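Local coordinates for protein hyperpolarization-activated (Ih) channel (Strongylocentrotus purpuratus, PDB 2PTM) that probably conducts potassium across the cell membrane as a voltage-gated channel, and binds cyclic AMP through its cytoplasmic C-terminal region, at residues A[62-73]-A[87-95]. Numbering follows the deposited sequence.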
# COMPACT_ATOMS: atom_id res chain seq x y z
N GLN A 62 -0.98 15.39 16.17
CA GLN A 62 -2.21 16.09 16.53
C GLN A 62 -1.93 17.56 16.78
O GLN A 62 -2.69 18.42 16.34
CB GLN A 62 -2.86 15.46 17.77
CG GLN A 62 -3.42 14.07 17.53
CD GLN A 62 -3.73 13.32 18.81
OE1 GLN A 62 -3.29 13.71 19.90
NE2 GLN A 62 -4.50 12.24 18.69
N ASP A 63 -0.84 17.84 17.48
CA ASP A 63 -0.46 19.22 17.77
C ASP A 63 -0.21 19.99 16.48
O ASP A 63 -0.67 21.12 16.32
CB ASP A 63 0.79 19.27 18.66
CG ASP A 63 0.52 18.76 20.06
OD1 ASP A 63 -0.66 18.54 20.40
OD2 ASP A 63 1.49 18.59 20.82
N VAL A 64 0.52 19.37 15.55
CA VAL A 64 0.83 20.05 14.30
C VAL A 64 -0.42 20.23 13.44
O VAL A 64 -0.65 21.31 12.89
CB VAL A 64 1.94 19.34 13.51
CG1 VAL A 64 2.20 20.07 12.20
CG2 VAL A 64 3.21 19.26 14.34
N ALA A 65 -1.25 19.20 13.34
CA ALA A 65 -2.47 19.32 12.54
C ALA A 65 -3.41 20.37 13.14
O ALA A 65 -4.03 21.16 12.41
CB ALA A 65 -3.17 17.98 12.40
N ASN A 66 -3.52 20.38 14.46
CA ASN A 66 -4.36 21.37 15.13
C ASN A 66 -3.88 22.78 14.87
O ASN A 66 -4.68 23.69 14.65
CB ASN A 66 -4.44 21.11 16.64
CG ASN A 66 -5.62 20.24 17.02
OD1 ASN A 66 -6.77 20.55 16.72
ND2 ASN A 66 -5.34 19.15 17.70
N TYR A 67 -2.56 22.98 14.88
CA TYR A 67 -2.04 24.33 14.64
C TYR A 67 -2.23 24.77 13.19
O TYR A 67 -2.66 25.90 12.93
CB TYR A 67 -0.57 24.45 15.04
CG TYR A 67 -0.11 25.90 15.02
CD1 TYR A 67 -0.25 26.71 16.14
CD2 TYR A 67 0.41 26.47 13.86
CE1 TYR A 67 0.15 28.04 16.11
CE2 TYR A 67 0.81 27.80 13.83
CZ TYR A 67 0.68 28.58 14.96
OH TYR A 67 1.07 29.90 14.94
N ASN A 68 -1.89 23.89 12.26
CA ASN A 68 -2.02 24.23 10.85
C ASN A 68 -3.47 24.47 10.43
O ASN A 68 -3.74 25.24 9.51
CB ASN A 68 -1.37 23.16 9.97
CG ASN A 68 0.13 23.07 10.19
OD1 ASN A 68 0.73 23.96 10.79
ND2 ASN A 68 0.74 22.00 9.70
N CYS A 69 -4.39 23.81 11.13
CA CYS A 69 -5.82 23.94 10.82
C CYS A 69 -6.57 24.89 11.76
O CYS A 69 -7.79 24.95 11.74
CB CYS A 69 -6.50 22.56 10.84
SG CYS A 69 -6.08 21.46 9.47
N ARG A 70 -5.83 25.64 12.58
CA ARG A 70 -6.44 26.53 13.58
C ARG A 70 -7.42 27.54 12.97
O ARG A 70 -8.55 27.68 13.46
CB ARG A 70 -5.35 27.25 14.39
CG ARG A 70 -4.54 28.25 13.58
CD ARG A 70 -3.25 28.67 14.29
NE ARG A 70 -2.57 29.74 13.57
CZ ARG A 70 -1.77 29.55 12.52
NH1 ARG A 70 -1.53 28.33 12.08
NH2 ARG A 70 -1.20 30.59 11.92
N ASP A 71 -7.00 28.24 11.92
CA ASP A 71 -7.85 29.23 11.26
C ASP A 71 -9.08 28.59 10.63
O ASP A 71 -10.18 29.15 10.70
CB ASP A 71 -7.06 30.00 10.20
N LEU A 72 -8.91 27.43 10.00
CA LEU A 72 -10.06 26.74 9.41
C LEU A 72 -11.05 26.39 10.50
O LEU A 72 -12.25 26.65 10.35
CB LEU A 72 -9.64 25.48 8.66
CG LEU A 72 -10.81 24.61 8.17
CD1 LEU A 72 -11.48 25.23 6.95
CD2 LEU A 72 -10.34 23.21 7.86
N VAL A 73 -10.56 25.80 11.59
CA VAL A 73 -11.45 25.37 12.66
C VAL A 73 -12.22 26.55 13.24
O VAL A 73 -13.41 26.45 13.49
CB VAL A 73 -10.69 24.62 13.79
CG1 VAL A 73 -11.63 24.35 14.95
CG2 VAL A 73 -10.13 23.32 13.26
N VAL A 87 -12.76 17.46 17.05
CA VAL A 87 -11.97 18.37 16.22
C VAL A 87 -10.58 17.77 15.93
O VAL A 87 -10.12 17.78 14.79
CB VAL A 87 -11.81 19.75 16.88
CG1 VAL A 87 -10.95 20.65 16.01
CG2 VAL A 87 -13.18 20.37 17.14
N THR A 88 -9.93 17.23 16.95
CA THR A 88 -8.62 16.63 16.74
C THR A 88 -8.65 15.48 15.73
O THR A 88 -7.79 15.37 14.86
CB THR A 88 -7.99 16.18 18.07
OG1 THR A 88 -7.66 17.34 18.85
CG2 THR A 88 -6.72 15.37 17.81
N ARG A 89 -9.66 14.62 15.85
CA ARG A 89 -9.79 13.49 14.94
C ARG A 89 -9.93 13.95 13.49
O ARG A 89 -9.26 13.45 12.59
CB ARG A 89 -10.98 12.62 15.33
CG ARG A 89 -11.11 11.34 14.50
CD ARG A 89 -10.04 10.34 14.86
NE ARG A 89 -10.18 9.88 16.24
CZ ARG A 89 -9.32 9.09 16.87
NH1 ARG A 89 -8.22 8.68 16.25
NH2 ARG A 89 -9.54 8.71 18.12
N VAL A 90 -10.81 14.92 13.27
CA VAL A 90 -11.05 15.44 11.92
C VAL A 90 -9.80 16.05 11.32
O VAL A 90 -9.39 15.66 10.22
CB VAL A 90 -12.19 16.47 11.91
CG1 VAL A 90 -12.30 17.13 10.53
CG2 VAL A 90 -13.49 15.79 12.28
N VAL A 91 -9.17 16.98 12.04
CA VAL A 91 -8.03 17.70 11.47
C VAL A 91 -6.88 16.76 11.13
O VAL A 91 -6.11 17.05 10.22
CB VAL A 91 -7.53 18.88 12.35
CG1 VAL A 91 -8.58 19.99 12.44
CG2 VAL A 91 -7.09 18.41 13.73
N THR A 92 -6.76 15.65 11.84
CA THR A 92 -5.68 14.70 11.56
C THR A 92 -5.98 13.86 10.32
O THR A 92 -5.10 13.20 9.78
CB THR A 92 -5.39 13.76 12.75
OG1 THR A 92 -6.54 12.95 13.01
CG2 THR A 92 -5.03 14.56 14.00
N LEU A 93 -7.23 13.87 9.88
CA LEU A 93 -7.63 13.09 8.71
C LEU A 93 -7.86 13.93 7.45
O LEU A 93 -8.03 13.38 6.37
CB LEU A 93 -8.88 12.26 9.00
CG LEU A 93 -8.79 11.26 10.16
CD1 LEU A 93 -10.12 10.57 10.34
CD2 LEU A 93 -7.68 10.24 9.92
N LEU A 94 -7.88 15.25 7.60
CA LEU A 94 -8.11 16.13 6.45
C LEU A 94 -6.96 16.06 5.43
O LEU A 94 -5.81 15.89 5.81
CB LEU A 94 -8.30 17.57 6.92
CG LEU A 94 -9.56 17.89 7.73
CD1 LEU A 94 -9.54 19.35 8.17
CD2 LEU A 94 -10.81 17.58 6.93
N GLU A 95 -7.28 16.18 4.15
CA GLU A 95 -6.26 16.24 3.10
C GLU A 95 -6.30 17.60 2.41
O GLU A 95 -7.35 18.04 1.96
CB GLU A 95 -6.49 15.14 2.06
CG GLU A 95 -6.14 13.75 2.57
CD GLU A 95 -4.64 13.55 2.74
OE1 GLU A 95 -3.87 14.22 2.02
OE2 GLU A 95 -4.24 12.74 3.59
O HOH W 1 -8.77 20.25 18.75
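Val91 packs against Ala65, Asn66, Cys69 and Val73 where the C-linker joins helix 84-93. The C-linker side is helix 58-68 and the next helix, 70-75, which starts after Cys69. Helix 84-93 leads into the cyclic nucleotide-binding beta-roll, whose first strand starts at Glu95. The axes of segments 62-68 and 87-93 cross at 86°. From CB outward, Val91 forks. Its CB lies 4.1 Å from Cys69 SG. Val91 CG1 sits 3.7 Å from Cys69 CB and also meets Val73 CG2. CG1 is anti to the carbonyl carbon (chi1 -66°), which leaves CG2 between N and C. Val91 CG2 faces Asn66 OD1 at 3.7 Å and also touches Ala65 CB. Leu72 CD2 and Leu94 CD1 meet tip to tip beside Phe117 and Phe166 of the roll. The polar edge belongs to Asn66. Asn66 ND2 donates to Thr88 OG1 at 3.2 Å, nearly straight at 174° and in the amide plane. Asn66 OD1 reaches the same hydroxyl through a water. With an alanine in place of Asn66, Thr88 OG1 would probably keep its bond to Ser84 O but lose the amide donor, and the water its acceptor on helix 58-68. On the other branch of Thr88, CG2 rests 3.6 Å from Gln62 CG.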